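Local structure of DNA translocase coupling protein (Clostridium perfringens, 6O1W) at residues V144-L154 with A340-I350. The protein probably binds ATP and DNA through this FtsK/SpoIIIE-type motor portion, as the coupling ATPase expected to drive plasmid DNA transfer in conjugation. Numbering follows the deposited sequence.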
ATOM      1  N   VAL A 144       0.831  -3.439  -9.327  1.00 33.35           N
ATOM      2  CA  VAL A 144      -0.386  -3.028 -10.041  1.00 33.93           C
ATOM      3  C   VAL A 144      -0.871  -1.644  -9.529  1.00 34.63           C
ATOM      4  O   VAL A 144      -1.188  -0.773 -10.340  1.00 34.81           O
ATOM      5  CB  VAL A 144      -1.472  -4.144  -9.953  1.00 39.10           C
ATOM      6  CG1 VAL A 144      -2.874  -3.602 -10.189  1.00 38.88           C
ATOM      7  CG2 VAL A 144      -1.173  -5.280 -10.926  1.00 39.08           C
ATOM      8  N   ILE A 145      -0.843  -1.429  -8.202  1.00 30.47           N
ATOM      9  CA  ILE A 145      -1.215  -0.161  -7.532  1.00 31.01           C
ATOM     10  C   ILE A 145      -0.364   0.980  -8.058  1.00 31.49           C
ATOM     11  O   ILE A 145      -0.901   2.030  -8.361  1.00 31.33           O
ATOM     12  CB  ILE A 145      -1.064  -0.265  -5.978  1.00 36.02           C
ATOM     13  CG1 ILE A 145      -2.086  -1.241  -5.381  1.00 37.02           C
ATOM     14  CG2 ILE A 145      -1.188   1.127  -5.304  1.00 40.39           C
ATOM     15  CD1 ILE A 145      -1.775  -1.633  -3.935  1.00 43.89           C
ATOM     16  N   LEU A 146       0.967   0.784  -8.123  1.00 26.63           N
ATOM     17  CA  LEU A 146       1.906   1.794  -8.602  1.00 28.08           C
ATOM     18  C   LEU A 146       1.622   2.208 -10.044  1.00 30.75           C
ATOM     19  O   LEU A 146       1.701   3.383 -10.339  1.00 29.32           O
ATOM     20  CB  LEU A 146       3.352   1.265  -8.472  1.00 29.17           C
ATOM     21  CG  LEU A 146       3.814   0.938  -7.038  1.00 34.17           C
ATOM     22  CD1 LEU A 146       5.256   0.516  -7.036  1.00 34.07           C
ATOM     23  CD2 LEU A 146       3.607   2.129  -6.096  1.00 37.88           C
ATOM     24  N   ARG A 147       1.282   1.239 -10.933  1.00 28.92           N
ATOM     25  CA  ARG A 147       0.964   1.504 -12.350  1.00 28.87           C
ATOM     26  C   ARG A 147      -0.383   2.232 -12.491  1.00 29.69           C
ATOM     27  O   ARG A 147      -0.540   3.030 -13.409  1.00 27.78           O
ATOM     28  CB  ARG A 147       1.006   0.220 -13.184  1.00 28.86           C
ATOM     29  CG  ARG A 147       2.424  -0.347 -13.312  1.00 43.35           C
ATOM     30  CD  ARG A 147       2.438  -1.613 -14.145  1.00 64.03           C
ATOM     31  NE  ARG A 147       3.746  -2.267 -14.076  1.00 89.07           N
ATOM     32  CZ  ARG A 147       4.024  -3.317 -13.307  1.00111.29           C
ATOM     33  NH1 ARG A 147       3.080  -3.866 -12.550  1.00 99.76           N
ATOM     34  NH2 ARG A 147       5.244  -3.837 -13.300  1.00101.85           N
ATOM     35  N   CYS A 148      -1.327   1.967 -11.565  1.00 25.95           N
ATOM     36  CA  CYS A 148      -2.637   2.639 -11.469  1.00 26.85           C
ATOM     37  C   CYS A 148      -2.438   4.114 -11.082  1.00 27.77           C
ATOM     38  O   CYS A 148      -3.076   4.985 -11.647  1.00 27.14           O
ATOM     39  CB  CYS A 148      -3.512   1.928 -10.441  1.00 28.50           C
ATOM     40  SG  CYS A 148      -5.206   2.532 -10.396  1.00 33.51           S
ATOM     41  N   ILE A 149      -1.570   4.385 -10.101  1.00 25.59           N
ATOM     42  CA  ILE A 149      -1.203   5.746  -9.664  1.00 24.98           C
ATOM     43  C   ILE A 149      -0.531   6.472 -10.845  1.00 27.28           C
ATOM     44  O   ILE A 149      -0.875   7.610 -11.128  1.00 25.52           O
ATOM     45  CB  ILE A 149      -0.257   5.695  -8.433  1.00 28.37           C
ATOM     46  CG1 ILE A 149      -1.036   5.187  -7.178  1.00 28.89           C
ATOM     47  CG2 ILE A 149       0.397   7.101  -8.175  1.00 26.62           C
ATOM     48  CD1 ILE A 149      -0.163   4.743  -6.071  1.00 36.72           C
ATOM     49  N   LEU A 150       0.417   5.791 -11.531  1.00 24.60           N
ATOM     50  CA  LEU A 150       1.153   6.321 -12.679  1.00 23.88           C
ATOM     51  C   LEU A 150       0.197   6.766 -13.776  1.00 28.07           C
ATOM     52  O   LEU A 150       0.345   7.870 -14.288  1.00 29.56           O
ATOM     53  CB  LEU A 150       2.130   5.248 -13.210  1.00 23.20           C
ATOM     54  CG  LEU A 150       2.874   5.529 -14.523  1.00 28.04           C
ATOM     55  CD1 LEU A 150       3.760   6.838 -14.412  1.00 28.40           C
ATOM     56  CD2 LEU A 150       3.726   4.311 -14.926  1.00 28.04           C
ATOM     57  N   TRP A 151      -0.779   5.905 -14.133  1.00 25.97           N
ATOM     58  CA  TRP A 151      -1.798   6.164 -15.153  1.00 26.85           C
ATOM     59  C   TRP A 151      -2.599   7.443 -14.844  1.00 30.24           C
ATOM     60  O   TRP A 151      -2.750   8.307 -15.705  1.00 31.50           O
ATOM     61  CB  TRP A 151      -2.737   4.946 -15.249  1.00 26.49           C
ATOM     62  CG  TRP A 151      -3.871   5.180 -16.200  1.00 28.25           C
ATOM     63  CD1 TRP A 151      -5.182   5.387 -15.875  1.00 31.05           C
ATOM     64  CD2 TRP A 151      -3.766   5.404 -17.619  1.00 28.36           C
ATOM     65  NE1 TRP A 151      -5.921   5.612 -17.017  1.00 30.67           N
ATOM     66  CE2 TRP A 151      -5.072   5.645 -18.102  1.00 32.37           C
ATOM     67  CE3 TRP A 151      -2.698   5.366 -18.537  1.00 29.83           C
ATOM     68  CZ2 TRP A 151      -5.345   5.849 -19.461  1.00 31.24           C
ATOM     69  CZ3 TRP A 151      -2.964   5.587 -19.884  1.00 32.12           C
ATOM     70  CH2 TRP A 151      -4.274   5.836 -20.331  1.00 32.69           C
ATOM     71  N   GLN A 152      -3.039   7.583 -13.592  1.00 26.42           N
ATOM     72  CA  GLN A 152      -3.784   8.739 -13.100  1.00 26.40           C
ATOM     73  C   GLN A 152      -2.992  10.029 -13.281  1.00 29.75           C
ATOM     74  O   GLN A 152      -3.519  10.981 -13.860  1.00 28.17           O
ATOM     75  CB  GLN A 152      -4.206   8.540 -11.629  1.00 27.03           C
ATOM     76  CG  GLN A 152      -5.250   7.425 -11.488  1.00 30.20           C
ATOM     77  CD  GLN A 152      -5.654   7.132 -10.067  1.00 35.15           C
ATOM     78  OE1 GLN A 152      -5.425   6.055  -9.521  1.00 32.05           O
ATOM     79  NE2 GLN A 152      -6.264   8.078  -9.441  1.00 27.75           N
ATOM     80  N   LEU A 153      -1.710  10.019 -12.874  1.00 26.17           N
ATOM     81  CA  LEU A 153      -0.822  11.167 -13.025  1.00 26.37           C
ATOM     82  C   LEU A 153      -0.478  11.472 -14.477  1.00 31.06           C
ATOM     83  O   LEU A 153      -0.400  12.648 -14.827  1.00 31.35           O
ATOM     84  CB  LEU A 153       0.433  11.024 -12.167  1.00 25.90           C
ATOM     85  CG  LEU A 153       0.128  10.967 -10.674  1.00 30.70           C
ATOM     86  CD1 LEU A 153       1.375  10.616  -9.882  1.00 29.54           C
ATOM     87  CD2 LEU A 153      -0.565  12.269 -10.197  1.00 29.84           C
ATOM     88  N   LEU A 154      -0.311  10.437 -15.323  1.00 28.12           N
ATOM     89  CA  LEU A 154      -0.059  10.629 -16.766  1.00 27.79           C
ATOM     90  C   LEU A 154      -1.282  11.311 -17.414  1.00 32.30           C
ATOM     91  O   LEU A 154      -1.122  12.145 -18.304  1.00 31.96           O
ATOM     92  CB  LEU A 154       0.197   9.267 -17.459  1.00 27.35           C
ATOM     93  CG  LEU A 154       1.564   8.615 -17.220  1.00 30.55           C
ATOM     94  CD1 LEU A 154       1.647   7.291 -17.900  1.00 28.89           C
ATOM     95  CD2 LEU A 154       2.717   9.516 -17.701  1.00 30.04           C
ATOM     96  N   ALA A 340      -7.616  -2.658  -3.199  1.00 29.56           N
ATOM     97  CA  ALA A 340      -6.915  -1.930  -4.242  1.00 30.15           C
ATOM     98  C   ALA A 340      -7.540  -2.208  -5.586  1.00 36.29           C
ATOM     99  O   ALA A 340      -7.991  -3.323  -5.834  1.00 36.22           O
ATOM    100  CB  ALA A 340      -5.451  -2.356  -4.270  1.00 30.77           C
ATOM    101  N   PHE A 341      -7.519  -1.209  -6.472  1.00 33.79           N
ATOM    102  CA  PHE A 341      -7.978  -1.342  -7.850  1.00 34.27           C
ATOM    103  C   PHE A 341      -7.110  -2.351  -8.577  1.00 40.77           C
ATOM    104  O   PHE A 341      -5.886  -2.375  -8.382  1.00 40.22           O
ATOM    105  CB  PHE A 341      -7.843  -0.013  -8.618  1.00 35.11           C
ATOM    106  CG  PHE A 341      -8.761   1.089  -8.173  1.00 36.72           C
ATOM    107  CD1 PHE A 341     -10.139   0.924  -8.207  1.00 40.84           C
ATOM    108  CD2 PHE A 341      -8.254   2.314  -7.777  1.00 38.64           C
ATOM    109  CE1 PHE A 341     -10.993   1.947  -7.780  1.00 42.25           C
ATOM    110  CE2 PHE A 341      -9.110   3.350  -7.387  1.00 42.18           C
ATOM    111  CZ  PHE A 341     -10.473   3.161  -7.397  1.00 40.76           C
ATOM    112  N   TYR A 342      -7.732  -3.172  -9.423  1.00 39.39           N
ATOM    113  CA  TYR A 342      -6.941  -4.068 -10.247  1.00 39.90           C
ATOM    114  C   TYR A 342      -6.847  -3.352 -11.578  1.00 39.60           C
ATOM    115  O   TYR A 342      -7.868  -3.069 -12.219  1.00 38.35           O
ATOM    116  CB  TYR A 342      -7.513  -5.495 -10.368  1.00 43.13           C
ATOM    117  CG  TYR A 342      -6.638  -6.373 -11.245  1.00 46.95           C
ATOM    118  CD1 TYR A 342      -5.345  -6.719 -10.854  1.00 49.05           C
ATOM    119  CD2 TYR A 342      -7.078  -6.805 -12.492  1.00 48.59           C
ATOM    120  CE1 TYR A 342      -4.509  -7.461 -11.690  1.00 51.22           C
ATOM    121  CE2 TYR A 342      -6.267  -7.583 -13.318  1.00 50.34           C
ATOM    122  CZ  TYR A 342      -4.977  -7.895 -12.920  1.00 62.42           C
ATOM    123  OH  TYR A 342      -4.177  -8.647 -13.749  1.00 70.02           O
ATOM    124  N   PHE A 343      -5.635  -2.896 -11.883  1.00 33.35           N
ATOM    125  CA  PHE A 343      -5.299  -2.147 -13.092  1.00 32.35           C
ATOM    126  C   PHE A 343      -4.534  -3.125 -13.938  1.00 37.10           C
ATOM    127  O   PHE A 343      -3.493  -3.625 -13.522  1.00 35.92           O
ATOM    128  CB  PHE A 343      -4.441  -0.916 -12.729  1.00 33.16           C
ATOM    129  CG  PHE A 343      -4.029  -0.055 -13.905  1.00 32.91           C
ATOM    130  CD1 PHE A 343      -2.851  -0.314 -14.600  1.00 33.80           C
ATOM    131  CD2 PHE A 343      -4.811   1.018 -14.309  1.00 32.19           C
ATOM    132  CE1 PHE A 343      -2.471   0.479 -15.679  1.00 33.85           C
ATOM    133  CE2 PHE A 343      -4.421   1.815 -15.382  1.00 33.73           C
ATOM    134  CZ  PHE A 343      -3.275   1.522 -16.082  1.00 31.64           C
ATOM    135  N   ASP A 344      -5.069  -3.436 -15.098  1.00 35.76           N
ATOM    136  CA  ASP A 344      -4.512  -4.427 -16.016  1.00 36.81           C
ATOM    137  C   ASP A 344      -3.981  -3.670 -17.207  1.00 42.83           C
ATOM    138  O   ASP A 344      -4.778  -3.040 -17.917  1.00 43.23           O
ATOM    139  CB  ASP A 344      -5.663  -5.396 -16.441  1.00 39.63           C
ATOM    140  CG  ASP A 344      -5.260  -6.608 -17.272  1.00 52.28           C
ATOM    141  OD1 ASP A 344      -4.584  -6.429 -18.299  1.00 51.86           O
ATOM    142  OD2 ASP A 344      -5.632  -7.732 -16.894  1.00 63.94           O
ATOM    143  N   ASP A 345      -2.646  -3.704 -17.436  1.00 39.96           N
ATOM    144  CA  ASP A 345      -2.003  -3.021 -18.574  1.00 40.31           C
ATOM    145  C   ASP A 345      -2.674  -3.334 -19.920  1.00 45.35           C
ATOM    146  O   ASP A 345      -2.887  -2.418 -20.725  1.00 45.81           O
ATOM    147  CB  ASP A 345      -0.513  -3.386 -18.661  1.00 43.13           C
ATOM    148  CG  ASP A 345       0.327  -2.863 -17.520  1.00 60.61           C
ATOM    149  OD1 ASP A 345      -0.122  -1.920 -16.837  1.00 63.34           O
ATOM    150  OD2 ASP A 345       1.441  -3.392 -17.313  1.00 69.14           O
ATOM    151  N   ASP A 346      -3.040  -4.611 -20.148  1.00 42.22           N
ATOM    152  CA  ASP A 346      -3.655  -5.053 -21.404  1.00 43.71           C
ATOM    153  C   ASP A 346      -4.990  -4.375 -21.710  1.00 46.19           C
ATOM    154  O   ASP A 346      -5.323  -4.228 -22.881  1.00 45.76           O
ATOM    155  CB  ASP A 346      -3.793  -6.586 -21.486  1.00 47.07           C
ATOM    156  CG  ASP A 346      -2.526  -7.324 -21.866  1.00 66.61           C
ATOM    157  OD1 ASP A 346      -1.716  -6.759 -22.638  1.00 70.48           O
ATOM    158  OD2 ASP A 346      -2.353  -8.475 -21.411  1.00 73.97           O
ATOM    159  N   LYS A 347      -5.719  -3.906 -20.697  1.00 41.92           N
ATOM    160  CA  LYS A 347      -6.977  -3.230 -20.999  1.00 41.61           C
ATOM    161  C   LYS A 347      -7.107  -1.811 -20.437  1.00 45.10           C
ATOM    162  O   LYS A 347      -7.999  -1.079 -20.872  1.00 46.19           O
ATOM    163  CB  LYS A 347      -8.195  -4.089 -20.605  1.00 44.27           C
ATOM    164  CG  LYS A 347      -8.273  -4.615 -19.213  1.00 50.00           C
ATOM    165  CD  LYS A 347      -9.117  -5.868 -19.229  1.00 50.72           C
ATOM    166  CE  LYS A 347      -9.451  -6.339 -17.843  1.00 56.68           C
ATOM    167  NZ  LYS A 347     -10.044  -7.710 -17.842  1.00 58.85           N
ATOM    168  N   HIS A 348      -6.208  -1.386 -19.537  1.00 38.75           N
ATOM    169  CA  HIS A 348      -6.352  -0.078 -18.922  1.00 36.37           C
ATOM    170  C   HIS A 348      -5.303   0.941 -19.322  1.00 39.21           C
ATOM    171  O   HIS A 348      -5.573   2.132 -19.224  1.00 39.24           O
ATOM    172  CB  HIS A 348      -6.419  -0.231 -17.388  1.00 36.37           C
ATOM    173  CG  HIS A 348      -7.581  -1.053 -16.920  1.00 38.56           C
ATOM    174  ND1 HIS A 348      -7.409  -2.105 -16.043  1.00 39.54           N
ATOM    175  CD2 HIS A 348      -8.889  -0.985 -17.274  1.00 39.86           C
ATOM    176  CE1 HIS A 348      -8.613  -2.626 -15.859  1.00 38.86           C
ATOM    177  NE2 HIS A 348      -9.536  -1.989 -16.592  1.00 39.73           N
ATOM    178  N   PHE A 349      -4.124   0.499 -19.781  1.00 36.35           N
ATOM    179  CA  PHE A 349      -3.032   1.395 -20.146  1.00 36.40           C
ATOM    180  C   PHE A 349      -3.104   1.686 -21.634  1.00 42.50           C
ATOM    181  O   PHE A 349      -2.776   0.823 -22.440  1.00 43.56           O
ATOM    182  CB  PHE A 349      -1.665   0.802 -19.711  1.00 37.49           C
ATOM    183  CG  PHE A 349      -0.514   1.731 -20.011  1.00 38.23           C
ATOM    184  CD1 PHE A 349      -0.284   2.855 -19.229  1.00 39.42           C
ATOM    185  CD2 PHE A 349       0.316   1.504 -21.105  1.00 41.32           C
ATOM    186  CE1 PHE A 349       0.745   3.741 -19.537  1.00 40.92           C
ATOM    187  CE2 PHE A 349       1.347   2.402 -21.423  1.00 43.58           C
ATOM    188  CZ  PHE A 349       1.540   3.519 -20.646  1.00 41.18           C
ATOM    189  N   ILE A 350      -3.612   2.871 -21.992  1.00 39.22           N
ATOM    190  CA  ILE A 350      -3.838   3.290 -23.384  1.00 39.24           C
ATOM    191  C   ILE A 350      -2.924   4.470 -23.711  1.00 40.82           C
ATOM    192  O   ILE A 350      -3.262   5.614 -23.406  1.00 38.61           O
ATOM    193  CB  ILE A 350      -5.362   3.547 -23.655  1.00 43.13           C
ATOM    194  CG1 ILE A 350      -6.216   2.350 -23.174  1.00 44.18           C
ATOM    195  CG2 ILE A 350      -5.624   3.844 -25.148  1.00 42.43           C
ATOM    196  CD1 ILE A 350      -7.662   2.669 -22.808  1.00 56.02           C
TER
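With CG of Trp151 (chi1 176°) and CG of Phe343 (chi1 -180°) each swung opposite its own backbone nitrogen, the two rings reach out from helix 142-155 and from the chain after strand 334-340 until they meet. Phe343 CE2 comes to 3.5 Å from Trp151 CG, the planes inclined at 42°. One face of the Phe343 ring lies on the helix backbone, where Cys148 CA makes a CH-pi contact 4.1 Å from the ring centroid; His348 CB covers the opposite face. The case shows an aromatic side chain joining a segment to a helix by packing alone, with no hydrogen bond across. Farther along, the Trp151 indole carries His348 O over one face and meets Phe349 through CE3, 3.6 Å from Phe349 CD1, completing an aromatic cluster, while Asp102 accepts from Trp151 NE1. Asp344 N donates almost straight to His348 ND1 (2.9 Å), in the imidazole plane, fixing that ring's rotation. Val144 CG1 packs 3.3 Å from Phe343 N, and Ile145 CG1 rests on Ala340 CB; Val144 and Ala340 both contact ATP in another structure of this protein, though no nucleotide is bound here. The contact thus ties the helix that starts at the end of the Walker A motif to the chain leaving strand 334-340, with Trp100 packed against Phe341, Phe343 and Trp151, and strands 132-135 and 229-233 receiving Ile149 and Leu150.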